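Histone-lysine N-methyltransferase, H3 lysine-9 specific SUVH6 (Arabidopsis thaliana, PDB 6A5K) transfers methyl groups from S-adenosylmethionine to a lysine of histone H3 and, through its SRA domain, probably recognises methylated non-CG DNA. Local coordinates at residues K288-T293 against Y330-L335; V346-I351 against V466-E471; E83-I86 against H90-S93; K11-L16 against K57-G62; Q26-E29 against Q35-K38. The protein carries 1 engineered substitution. One frame throughout, in Å; residues are numbered along the deposited sequence.

How the contacts relate
Contacts 1 and 2 adjoin, with centres about 11 Å apart: Glu331 of contact 1 receives the hydroxyl of Thr347, which links their loops, and its backbone bonding with Leu467 ties the zinc-bearing loop to strand 461-467. Contacts 3 and 4 form a second pair, joined by the backbone bond from Leu59 N to Ile86 O. Contact 5 touches none of the others but shares helix 5-29 with contact 4. Contact 4 lies at the surface and relies on a water; the other four are partly buried. Their chemistry ranges from metal-thiolate bonds in contact 1 through CH-pi packing in contact 2 and a backbone tie in contact 3 to ion pairing in contact 5.

Contact 1: residues K288-T293 against Y330-L335; sequences KSCCCT and YECGPL. With ZN (zinc ion), chain B; ZN (zinc ion), chain D; ZN (zinc ion), chain C.
Cys290 and Cys332 each share one sulfur between two zinc ions, and the zinc of chain B lies between the two residues. Cys290 SG is 2.4 Å from that metal and 2.5 Å from the zinc of chain D. Cys332 SG also reaches the chain B zinc at 2.4 Å, and its second bond goes to the zinc of chain C. The two sulfurs, Cys290 SG and Cys332 SG, stand 4.0 Å apart, the spacing of two ligands round one roughly tetrahedral ion rather than a disulfide. Cysteine suits these places because a thiolate can give electron pairs to two metals at once. Cys292 binds the chain D zinc with its SG and so anchors the same loop a second time.

The three ions form a nearly equilateral triangle, the zincs of chains B and D being 3.9 Å apart. Cys296 is the third bridging ligand, and Cys304, Cys306, Cys336, Cys338 and Cys342 complete the three-zinc, nine-cysteine cluster characteristic of pre-SET motifs. The metals, more than direct packing, hold the two loops together.

Away from the cluster the grip is slight. Ser289 turns its hydroxyl in between its own backbone N and carbonyl carbon (chi1 56°), and OG makes a weak hydrogen bond of 3.5 Å to Leu335 O while lying beside Leu335 CB.

Helix 305-309 lies nearby, touched by Lys288 and Tyr330. Residues 330-335 run on from strand 328-330, whose parallel neighbour 461-467 is tied on through backbone bonding between Glu331 and Leu467.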
# COMPACT_ATOMS: atom_id res chain seq x y z
N LYS A 288 3.48 12.67 29.42
CA LYS A 288 3.80 11.60 30.35
C LYS A 288 4.61 10.53 29.62
O LYS A 288 4.28 10.16 28.49
CB LYS A 288 2.53 10.99 30.95
CG LYS A 288 2.80 10.05 32.12
CD LYS A 288 1.71 8.99 32.24
CE LYS A 288 1.88 8.18 33.52
NZ LYS A 288 3.25 7.63 33.66
N SER A 289 5.67 10.05 30.24
CA SER A 289 6.52 9.05 29.60
C SER A 289 6.48 7.72 30.35
O SER A 289 6.00 7.66 31.49
CB SER A 289 7.95 9.56 29.50
OG SER A 289 8.45 9.93 30.77
N CYS A 290 6.98 6.67 29.72
CA CYS A 290 6.98 5.34 30.32
C CYS A 290 8.35 5.00 30.87
O CYS A 290 9.35 5.61 30.49
CB CYS A 290 6.54 4.28 29.29
SG CYS A 290 7.75 3.91 28.01
N CYS A 291 8.41 4.02 31.77
CA CYS A 291 9.66 3.67 32.44
C CYS A 291 10.28 2.37 31.91
O CYS A 291 11.20 1.82 32.51
CB CYS A 291 9.44 3.57 33.95
SG CYS A 291 8.13 2.44 34.46
N CYS A 292 9.78 1.90 30.77
CA CYS A 292 10.28 0.67 30.16
C CYS A 292 11.70 0.85 29.65
O CYS A 292 12.00 1.82 28.98
CB CYS A 292 9.36 0.24 29.02
SG CYS A 292 7.65 0.08 29.51
N THR A 293 12.58 -0.11 29.98
CA THR A 293 13.96 -0.04 29.51
C THR A 293 14.14 -0.85 28.24
O THR A 293 15.07 -0.61 27.48
CB THR A 293 14.95 -0.53 30.59
OG1 THR A 293 14.64 -1.88 30.95
CG2 THR A 293 14.87 0.34 31.82
N TYR A 330 -0.80 6.62 20.18
CA TYR A 330 0.19 7.23 21.05
C TYR A 330 1.53 6.52 20.91
O TYR A 330 1.65 5.34 21.23
CB TYR A 330 -0.26 7.20 22.52
CG TYR A 330 -1.56 7.92 22.76
CD1 TYR A 330 -2.78 7.29 22.51
CD2 TYR A 330 -1.59 9.22 23.22
CE1 TYR A 330 -3.97 7.94 22.72
CE2 TYR A 330 -2.78 9.88 23.44
CZ TYR A 330 -3.97 9.23 23.19
OH TYR A 330 -5.17 9.88 23.40
N GLU A 331 2.53 7.23 20.42
CA GLU A 331 3.88 6.68 20.35
C GLU A 331 4.66 7.09 21.58
O GLU A 331 4.29 8.04 22.26
CB GLU A 331 4.59 7.14 19.08
CG GLU A 331 3.96 6.62 17.80
CD GLU A 331 4.84 6.81 16.58
OE1 GLU A 331 6.02 7.21 16.75
OE2 GLU A 331 4.36 6.57 15.46
N CYS A 332 5.73 6.35 21.88
CA CYS A 332 6.60 6.74 22.98
C CYS A 332 7.30 8.05 22.63
O CYS A 332 7.55 8.34 21.46
CB CYS A 332 7.60 5.62 23.28
SG CYS A 332 6.81 4.26 24.14
N GLY A 333 7.60 8.83 23.66
CA GLY A 333 8.13 10.17 23.47
C GLY A 333 9.59 10.31 23.85
O GLY A 333 10.27 9.32 24.12
N PRO A 334 10.09 11.56 23.85
CA PRO A 334 11.49 11.90 24.12
C PRO A 334 12.00 11.42 25.48
O PRO A 334 13.17 11.10 25.60
CB PRO A 334 11.49 13.43 24.06
CG PRO A 334 10.30 13.79 23.25
CD PRO A 334 9.27 12.75 23.56
N LEU A 335 11.13 11.38 26.49
CA LEU A 335 11.57 11.01 27.83
C LEU A 335 11.26 9.57 28.21
O LEU A 335 11.53 9.15 29.34
CB LEU A 335 10.96 11.96 28.87
CG LEU A 335 11.34 13.43 28.79
CD1 LEU A 335 11.06 14.13 30.12
CD2 LEU A 335 12.80 13.61 28.38
ZN ZN B . 6.62 5.20 26.34
ZN ZN D . 6.79 1.58 27.66
ZN ZN C . 8.51 2.56 24.22

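Contact 2: residues V346-I351 against V466-E471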
# COMPACT_ATOMS: atom_id res chain seq x y z
N VAL A 346 7.51 4.79 15.58
CA VAL A 346 7.44 4.55 14.14
C VAL A 346 7.43 5.86 13.35
O VAL A 346 8.42 6.22 12.73
CB VAL A 346 6.20 3.71 13.77
CG1 VAL A 346 6.12 3.51 12.26
CG2 VAL A 346 6.23 2.36 14.48
N THR A 347 6.31 6.58 13.39
CA THR A 347 6.16 7.79 12.57
C THR A 347 7.12 8.90 13.02
O THR A 347 7.46 9.79 12.23
CB THR A 347 4.70 8.34 12.58
OG1 THR A 347 4.35 8.82 13.89
CG2 THR A 347 3.73 7.26 12.18
N GLN A 348 7.56 8.86 14.27
CA GLN A 348 8.44 9.92 14.77
C GLN A 348 9.82 9.86 14.09
O GLN A 348 10.57 10.83 14.14
CB GLN A 348 8.59 9.82 16.29
CG GLN A 348 9.23 8.53 16.78
CD GLN A 348 9.08 8.35 18.28
OE1 GLN A 348 10.05 8.47 19.02
NE2 GLN A 348 7.87 8.07 18.73
N HIS A 349 10.13 8.73 13.46
CA HIS A 349 11.41 8.56 12.80
C HIS A 349 11.45 9.16 11.40
O HIS A 349 12.48 9.14 10.73
CB HIS A 349 11.77 7.07 12.75
CG HIS A 349 12.11 6.48 14.08
ND1 HIS A 349 12.82 7.18 15.04
CD2 HIS A 349 11.85 5.27 14.62
CE1 HIS A 349 12.98 6.42 16.11
NE2 HIS A 349 12.39 5.26 15.88
N GLY A 350 10.32 9.70 10.95
CA GLY A 350 10.26 10.41 9.69
C GLY A 350 10.22 9.53 8.45
O GLY A 350 10.03 8.32 8.53
N ILE A 351 10.40 10.16 7.29
CA ILE A 351 10.26 9.49 6.00
C ILE A 351 11.34 8.42 5.79
O ILE A 351 12.52 8.68 6.02
CB ILE A 351 10.31 10.51 4.85
CG1 ILE A 351 9.18 11.52 4.99
CG2 ILE A 351 10.23 9.81 3.50
CD1 ILE A 351 9.25 12.67 4.01
N VAL A 466 -1.49 11.01 15.37
CA VAL A 466 -0.46 10.44 16.25
C VAL A 466 0.03 11.48 17.25
O VAL A 466 0.25 12.64 16.91
CB VAL A 466 0.76 9.90 15.44
CG1 VAL A 466 1.84 9.35 16.38
CG2 VAL A 466 0.31 8.81 14.47
N LEU A 467 0.18 11.06 18.50
CA LEU A 467 0.79 11.90 19.53
C LEU A 467 2.06 11.24 20.05
O LEU A 467 2.08 10.02 20.25
CB LEU A 467 -0.20 12.13 20.68
CG LEU A 467 -1.43 12.98 20.33
CD1 LEU A 467 -2.50 12.86 21.41
CD2 LEU A 467 -1.02 14.44 20.12
N TYR A 468 3.12 12.02 20.26
CA TYR A 468 4.32 11.49 20.91
C TYR A 468 5.16 12.54 21.65
O TYR A 468 5.64 12.26 22.75
CB TYR A 468 5.20 10.74 19.89
CG TYR A 468 5.86 11.60 18.83
CD1 TYR A 468 7.18 12.03 18.98
CD2 TYR A 468 5.18 11.97 17.68
CE1 TYR A 468 7.79 12.81 18.01
CE2 TYR A 468 5.79 12.74 16.70
CZ TYR A 468 7.10 13.16 16.88
OH TYR A 468 7.71 13.93 15.92
N ASP A 469 5.34 13.72 21.07
CA ASP A 469 6.16 14.74 21.73
C ASP A 469 5.33 15.68 22.60
O ASP A 469 5.87 16.60 23.21
CB ASP A 469 6.96 15.55 20.71
CG ASP A 469 6.08 16.23 19.68
OD1 ASP A 469 4.93 15.79 19.49
OD2 ASP A 469 6.55 17.22 19.07
N HIS A 470 4.03 15.43 22.65
CA HIS A 470 3.11 16.15 23.53
C HIS A 470 1.79 15.37 23.57
O HIS A 470 1.60 14.42 22.81
CB HIS A 470 2.88 17.59 23.05
CG HIS A 470 2.22 17.70 21.71
ND1 HIS A 470 0.88 17.45 21.52
CD2 HIS A 470 2.71 18.04 20.50
CE1 HIS A 470 0.57 17.62 20.25
NE2 HIS A 470 1.67 17.98 19.60
N GLU A 471 0.88 15.78 24.45
CA GLU A 471 -0.41 15.10 24.59
C GLU A 471 -1.58 16.01 24.24
O GLU A 471 -2.71 15.77 24.67
CB GLU A 471 -0.58 14.56 26.01
CG GLU A 471 0.47 13.54 26.41
CD GLU A 471 0.43 13.22 27.89
OE1 GLU A 471 -0.52 13.67 28.57
OE2 GLU A 471 1.35 12.53 28.37
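Gln348 lays the first carbon of its side chain over one face of the Tyr468 ring. Its CB sits 3.7 Å from the ring centroid and 16° off the normal, a CH-pi contact displaced toward Tyr468 CE1, which is 3.5 Å from Gln348 CB. The chain leaves CB with CG tucked between the backbone N and the carbonyl carbon (chi1 62°) and rises off the face. Its amide ends past the rim, only 24° from parallel to the ring plane, with Gln348 NE2 4.0 Å from both CB and CD1 of Tyr468. The amide is held at that tilt by partners beyond the ring: NE2 donates to Glu331 OE1 and Cys332 O, while OE1 accepts from Arg345 NH1. Glutamine fits because its first methylene packs on the ring while the amide both donates and accepts.

On the ring's other face, Asp469 OD1 stands 4.1 Å above the plane of Tyr468. It is bonded there to His477 NE2, and the His477 ring itself stacks with Tyr468.

Thr347 and Val466 make the second pair, their side chains passing in opposite directions. Thr347 OG1 lies 3.6 Å from Val466 CG1, yet its polar need is met by Glu331 OE2. A small beta-branched residue suits this buried place, where its flank also touches Met479 and Phe481.

A short 3-10 turn, 347-349, is thus packed against the end of strand 461-467, in the sheet where strand 328-330 pairs with that SET-domain strand. The arrangement belongs to the seam where the zinc-bearing pre-SET motif, represented by Glu331 and Cys332, joins the SET domain.

Contact 3: residues E83-I86 against H90-S93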
# COMPACT_ATOMS: atom_id res chain seq x y z
N GLU A 83 -3.48 -14.78 -1.39
CA GLU A 83 -4.27 -13.66 -1.91
C GLU A 83 -4.75 -13.99 -3.33
O GLU A 83 -5.85 -13.61 -3.72
CB GLU A 83 -3.47 -12.36 -1.90
CG GLU A 83 -3.09 -11.85 -0.51
CD GLU A 83 -2.25 -10.58 -0.57
OE1 GLU A 83 -2.69 -9.58 -1.19
OE2 GLU A 83 -1.13 -10.57 -0.01
N LEU A 84 -3.92 -14.70 -4.08
CA LEU A 84 -4.27 -15.10 -5.44
C LEU A 84 -5.47 -16.05 -5.44
O LEU A 84 -6.32 -16.00 -6.33
CB LEU A 84 -3.08 -15.75 -6.14
CG LEU A 84 -1.79 -14.93 -6.17
CD1 LEU A 84 -0.68 -15.71 -6.89
CD2 LEU A 84 -2.01 -13.57 -6.82
N ASN A 85 -5.53 -16.91 -4.42
CA ASN A 85 -6.66 -17.83 -4.31
C ASN A 85 -7.92 -17.12 -3.83
O ASN A 85 -9.03 -17.41 -4.29
CB ASN A 85 -6.33 -18.99 -3.36
CG ASN A 85 -7.47 -20.01 -3.27
OD1 ASN A 85 -7.83 -20.65 -4.25
ND2 ASN A 85 -8.02 -20.15 -2.07
N ILE A 86 -7.75 -16.18 -2.91
CA ILE A 86 -8.89 -15.44 -2.38
C ILE A 86 -9.63 -14.68 -3.49
O ILE A 86 -10.86 -14.61 -3.50
CB ILE A 86 -8.44 -14.47 -1.27
CG1 ILE A 86 -8.03 -15.27 -0.04
CG2 ILE A 86 -9.56 -13.50 -0.91
CD1 ILE A 86 -7.22 -14.48 0.98
N HIS A 90 -5.45 -17.19 -9.20
CA HIS A 90 -4.62 -18.38 -9.30
C HIS A 90 -5.01 -19.27 -8.14
O HIS A 90 -4.84 -18.89 -6.98
CB HIS A 90 -3.13 -18.01 -9.26
CG HIS A 90 -2.20 -19.16 -9.51
ND1 HIS A 90 -1.90 -19.61 -10.78
CD2 HIS A 90 -1.47 -19.92 -8.66
CE1 HIS A 90 -1.04 -20.61 -10.70
NE2 HIS A 90 -0.76 -20.82 -9.42
N LYS A 91 -5.56 -20.44 -8.43
CA LYS A 91 -6.18 -21.27 -7.40
C LYS A 91 -5.21 -22.13 -6.58
O LYS A 91 -5.34 -22.20 -5.36
CB LYS A 91 -7.27 -22.15 -8.01
CG LYS A 91 -8.44 -21.36 -8.60
CD LYS A 91 -9.34 -20.83 -7.50
CE LYS A 91 -10.42 -19.90 -8.05
NZ LYS A 91 -11.15 -20.53 -9.19
N PRO A 92 -4.23 -22.80 -7.23
CA PRO A 92 -3.34 -23.65 -6.43
C PRO A 92 -2.55 -22.87 -5.38
O PRO A 92 -2.03 -21.79 -5.66
CB PRO A 92 -2.38 -24.24 -7.48
CG PRO A 92 -3.14 -24.20 -8.75
CD PRO A 92 -3.94 -22.93 -8.67
N SER A 93 -2.48 -23.42 -4.17
CA SER A 93 -1.78 -22.76 -3.08
C SER A 93 -0.27 -22.82 -3.27
O SER A 93 0.46 -21.98 -2.75
CB SER A 93 -2.16 -23.38 -1.74
OG SER A 93 -1.62 -24.69 -1.62
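Leu84 and His90 form the tight, buried half of this contact, joined through both backbone and side chain. The amide of His90 donates to Leu84 O, six residues back, over 3.2 Å, and the bond is nearly straight, with an N-H...O angle of 169°. The donor stands 60° out of the carbonyl plane and so is not on a lone pair. Beside this bond Leu84 CB meets His90 CB at 3.9 Å, and Leu84 CD1 extends the same apolar patch. Asn85 CA also approaches His90 O at 3.4 Å, a modest CH...O contact.

With CG opposite the backbone N (chi1 -174°), the imidazole of His90 swings clear of the helix. There Ser110 OG pairs with ND1 and Ala95 O with NE2, so both ring nitrogens of this buried residue are occupied. Pro92 CD rests over one face of the ring, 3.8 Å above its plane. Leucine supplies the bulk needed in the interior, where it also touches Phe78, whereas histidine can bond at both edges of its ring.

The solvent side belongs to Asn85 and Lys91, both partly exposed. The backbones still run close here, with Asn85 CA 4.6 Å from Lys91 CA, and the side chains cross at about a right angle. The lysine leaves the backbone pointing away from the helix, but its bend at chi2 brings CD back beside the Asn85 side chain. Its backbone N is secured by Asp98 OD2.

Here the last turn of helix 81-87 is fastened to the loop that leads into strand 97-102, a helix-to-strand connection within the SRA domain.

Contact 4: residues K11-L16 against K57-G62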
# COMPACT_ATOMS: atom_id res chain seq x y z
N LYS A 11 -10.00 -4.52 -3.87
CA LYS A 11 -9.09 -3.84 -2.95
C LYS A 11 -9.53 -4.00 -1.49
O LYS A 11 -8.71 -4.27 -0.61
CB LYS A 11 -8.96 -2.35 -3.31
CG LYS A 11 -8.24 -2.11 -4.63
CD LYS A 11 -7.66 -0.70 -4.75
CE LYS A 11 -8.75 0.35 -4.86
NZ LYS A 11 -8.19 1.69 -5.22
N GLU A 12 -10.83 -3.87 -1.24
CA GLU A 12 -11.35 -4.02 0.11
C GLU A 12 -11.23 -5.46 0.62
O GLU A 12 -11.07 -5.68 1.83
CB GLU A 12 -12.80 -3.57 0.18
CG GLU A 12 -12.95 -2.06 0.00
CD GLU A 12 -14.40 -1.62 -0.11
OE1 GLU A 12 -15.29 -2.48 0.06
OE2 GLU A 12 -14.64 -0.43 -0.37
N THR A 13 -11.31 -6.43 -0.28
CA THR A 13 -11.16 -7.83 0.13
C THR A 13 -9.72 -8.08 0.57
O THR A 13 -9.47 -8.73 1.60
CB THR A 13 -11.56 -8.80 -1.00
OG1 THR A 13 -12.94 -8.58 -1.34
CG2 THR A 13 -11.39 -10.26 -0.57
N LEU A 14 -8.76 -7.56 -0.20
CA LEU A 14 -7.35 -7.70 0.19
C LEU A 14 -7.05 -6.94 1.48
O LEU A 14 -6.26 -7.39 2.32
CB LEU A 14 -6.43 -7.21 -0.93
CG LEU A 14 -6.47 -7.98 -2.26
CD1 LEU A 14 -5.50 -7.34 -3.27
CD2 LEU A 14 -6.13 -9.43 -2.03
N ARG A 15 -7.69 -5.78 1.64
CA ARG A 15 -7.51 -4.94 2.82
C ARG A 15 -8.03 -5.68 4.07
O ARG A 15 -7.37 -5.72 5.12
CB ARG A 15 -8.22 -3.60 2.62
CG ARG A 15 -7.79 -2.48 3.55
CD ARG A 15 -8.39 -1.15 3.10
NE ARG A 15 -7.92 -0.74 1.78
CZ ARG A 15 -8.69 -0.16 0.86
NH1 ARG A 15 -9.97 0.07 1.12
NH2 ARG A 15 -8.18 0.19 -0.31
N LEU A 16 -9.20 -6.29 3.93
CA LEU A 16 -9.79 -7.10 4.99
C LEU A 16 -8.87 -8.27 5.35
O LEU A 16 -8.59 -8.53 6.53
CB LEU A 16 -11.16 -7.63 4.55
CG LEU A 16 -11.98 -8.39 5.59
CD1 LEU A 16 -12.44 -7.46 6.72
CD2 LEU A 16 -13.16 -9.10 4.93
N LYS A 57 -16.19 -14.54 1.92
CA LYS A 57 -15.51 -13.35 1.40
C LYS A 57 -14.65 -13.61 0.17
O LYS A 57 -14.10 -12.66 -0.40
CB LYS A 57 -14.63 -12.72 2.49
CG LYS A 57 -15.38 -12.35 3.77
CD LYS A 57 -16.44 -11.30 3.50
CE LYS A 57 -17.13 -10.90 4.79
NZ LYS A 57 -18.32 -10.03 4.58
N PHE A 58 -14.50 -14.87 -0.24
CA PHE A 58 -13.72 -15.17 -1.45
C PHE A 58 -14.45 -14.65 -2.68
O PHE A 58 -15.68 -14.69 -2.75
CB PHE A 58 -13.47 -16.67 -1.60
CG PHE A 58 -12.29 -17.18 -0.83
CD1 PHE A 58 -11.99 -16.70 0.44
CD2 PHE A 58 -11.48 -18.18 -1.37
CE1 PHE A 58 -10.91 -17.19 1.14
CE2 PHE A 58 -10.40 -18.67 -0.66
CZ PHE A 58 -10.11 -18.17 0.59
N LEU A 59 -13.68 -14.17 -3.66
CA LEU A 59 -14.23 -13.70 -4.92
C LEU A 59 -14.01 -14.75 -6.01
O LEU A 59 -13.01 -15.47 -5.99
CB LEU A 59 -13.60 -12.36 -5.33
CG LEU A 59 -13.67 -11.23 -4.30
CD1 LEU A 59 -13.08 -9.92 -4.86
CD2 LEU A 59 -15.09 -11.01 -3.82
N ASN A 60 -14.95 -14.84 -6.95
CA ASN A 60 -14.85 -15.77 -8.07
C ASN A 60 -14.61 -17.21 -7.61
O ASN A 60 -13.90 -17.97 -8.26
CB ASN A 60 -13.72 -15.35 -9.02
CG ASN A 60 -13.85 -13.92 -9.48
OD1 ASN A 60 -14.85 -13.53 -10.09
ND2 ASN A 60 -12.84 -13.11 -9.19
N SER A 61 -15.19 -17.59 -6.48
CA SER A 61 -14.95 -18.91 -5.92
C SER A 61 -15.77 -19.97 -6.66
O SER A 61 -16.88 -19.70 -7.11
CB SER A 61 -15.27 -18.95 -4.43
OG SER A 61 -16.66 -18.92 -4.21
N GLY A 62 -15.21 -21.16 -6.77
CA GLY A 62 -15.88 -22.25 -7.45
C GLY A 62 -15.78 -22.18 -8.97
O GLY A 62 -16.32 -23.04 -9.66
O HOH W 1 -14.86 -10.21 -0.09
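Thr13 OG1 has two partners, Lys9 O and a water that carries it across to Lys57. That water donates 2.8 Å to Thr13 OG1 and 2.6 Å to Lys57 O, while the threonine hydroxyl itself donates to Lys9 O one turn back in helix 5-29. The torsion explains this last bond: OG1 lies beside the backbone N, opposite the carbonyl carbon (chi1 -60°), where it can lean on the preceding turn. The methyl branch then faces the loop, with Thr13 CG2 3.6 Å from Lys57 O.

Leu59 passes alongside in the opposite direction, its CD1 3.8 Å from Thr13 OG1. Farther along the helix Leu16 crosses Lys57 at about a right angle, and Leu16 CD2 meets Lys57 CG at 4.1 Å. Of the lysine side chain it is CG that touches, and the ammonium takes no part in this contact; a long aliphatic stem suits such a surface place. Helix 412-420 touches this corner too, through Leu420 against both Leu16 and Lys57.

No direct hydrogen bond links helix and loop. The chemistry implies a join made by a bridging water and light apolar packing, with threonine serving both needs at once.

Contact 5: residues Q26-E29 against Q35-K38; sequences QEDE and QRRK
Asp28 swings its carboxylate off the helix, with CG opposite the backbone N (chi1 -161°), and Arg36 folds back at chi3 (63°) to meet it. The bend brings Arg36 NE to Asp28 OD2 at 3.0 Å, a salt bridge in which the oxygen lies close to the guanidinium plane. The two flat groups are nevertheless steeply inclined, so NE reaches OD2 from above the carboxylate plane. Lys38 N comes to the same Asp28 OD2 from the opposite face, at 3.3 Å. The other oxygen takes the straighter bond: Arg37 N donates 2.8 Å to the syn lone pair of Asp28 OD1, with an N-H...O angle of 166°. One short acid therefore receives two successive backbone amides and a guanidinium, a gathering of donors that would probably favour its charged form. Aspartate is suited to this, since its short side chain keeps the carboxylate close to the helix, where the three donors meet it.

Glu29 covers a face of the same guanidinium, whose edge Asp28 meets. Its CG lies 3.5 Å from Arg36 NH1, while a water relays Glu29 OE2 to NH1. The glutamate is itself fixed by Asn317 and Phe318. Another water joins Asp28 OD1 to Arg37 NE, although the main partner of that arginine is Glu47; Arg36 NH2 has a further salt bridge with Glu33.

An acid near the end of helix 5-29 thus binds two backbone amides and an arginine of the loop leading to helix 44-54, a side-chain-to-backbone tie, reinforced by a salt bridge, within an interhelical connection.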
# COMPACT_ATOMS: atom_id res chain seq x y z
N GLN A 26 -0.88 -9.52 15.86
CA GLN A 26 -0.89 -8.65 17.03
C GLN A 26 -1.21 -9.46 18.28
O GLN A 26 -0.61 -9.26 19.33
CB GLN A 26 -1.90 -7.51 16.85
CG GLN A 26 -1.90 -6.49 17.99
CD GLN A 26 -3.09 -5.54 17.90
OE1 GLN A 26 -4.22 -5.96 17.65
NE2 GLN A 26 -2.84 -4.25 18.11
N GLU A 27 -2.16 -10.38 18.14
CA GLU A 27 -2.56 -11.21 19.27
C GLU A 27 -1.45 -12.18 19.67
O GLU A 27 -1.27 -12.47 20.86
CB GLU A 27 -3.85 -11.96 18.95
CG GLU A 27 -5.04 -11.03 18.77
CD GLU A 27 -6.30 -11.73 18.30
OE1 GLU A 27 -7.40 -11.37 18.77
OE2 GLU A 27 -6.18 -12.65 17.46
N ASP A 28 -0.70 -12.68 18.69
CA ASP A 28 0.45 -13.52 19.01
C ASP A 28 1.57 -12.72 19.67
O ASP A 28 2.20 -13.19 20.63
CB ASP A 28 0.98 -14.22 17.76
CG ASP A 28 1.85 -15.42 18.10
OD1 ASP A 28 1.35 -16.34 18.79
OD2 ASP A 28 3.03 -15.44 17.70
N GLU A 29 1.81 -11.52 19.17
CA GLU A 29 2.87 -10.63 19.67
C GLU A 29 2.57 -10.14 21.08
O GLU A 29 3.46 -9.65 21.78
CB GLU A 29 3.07 -9.44 18.71
CG GLU A 29 3.79 -9.80 17.42
CD GLU A 29 3.71 -8.71 16.35
OE1 GLU A 29 2.82 -7.83 16.44
OE2 GLU A 29 4.54 -8.72 15.42
N GLN A 35 4.88 -18.44 24.78
CA GLN A 35 3.47 -18.79 24.55
C GLN A 35 3.12 -18.45 23.11
O GLN A 35 2.01 -18.68 22.66
CB GLN A 35 2.55 -18.05 25.52
CG GLN A 35 2.99 -18.04 26.98
CD GLN A 35 1.82 -17.91 27.94
OE1 GLN A 35 0.68 -17.67 27.53
NE2 GLN A 35 2.10 -18.05 29.23
N ARG A 36 4.10 -17.88 22.41
CA ARG A 36 3.91 -17.42 21.04
C ARG A 36 3.97 -18.59 20.07
O ARG A 36 4.71 -19.55 20.28
CB ARG A 36 4.97 -16.38 20.67
CG ARG A 36 4.75 -15.02 21.32
CD ARG A 36 5.53 -13.94 20.60
NE ARG A 36 5.07 -13.77 19.22
CZ ARG A 36 5.70 -13.04 18.31
NH1 ARG A 36 5.22 -12.94 17.08
NH2 ARG A 36 6.81 -12.40 18.64
N ARG A 37 3.18 -18.51 19.00
CA ARG A 37 3.07 -19.60 18.04
C ARG A 37 3.87 -19.38 16.77
O ARG A 37 3.99 -20.29 15.95
CB ARG A 37 1.60 -19.84 17.68
CG ARG A 37 0.67 -19.98 18.87
CD ARG A 37 -0.73 -20.40 18.42
NE ARG A 37 -1.45 -19.30 17.79
CZ ARG A 37 -2.14 -19.40 16.66
NH1 ARG A 37 -2.78 -18.35 16.17
NH2 ARG A 37 -2.20 -20.56 16.02
N LYS A 38 4.42 -18.18 16.61
CA LYS A 38 5.15 -17.84 15.38
C LYS A 38 6.33 -18.79 15.20
O LYS A 38 6.70 -19.14 14.07
CB LYS A 38 5.63 -16.39 15.42
CG LYS A 38 6.82 -16.08 14.51
CD LYS A 38 7.49 -14.78 14.88
CE LYS A 38 9.00 -14.96 15.02
NZ LYS A 38 9.69 -13.65 15.20
O HOH W 2 -1.52 -16.75 19.04
O HOH W 3 6.23 -11.00 15.26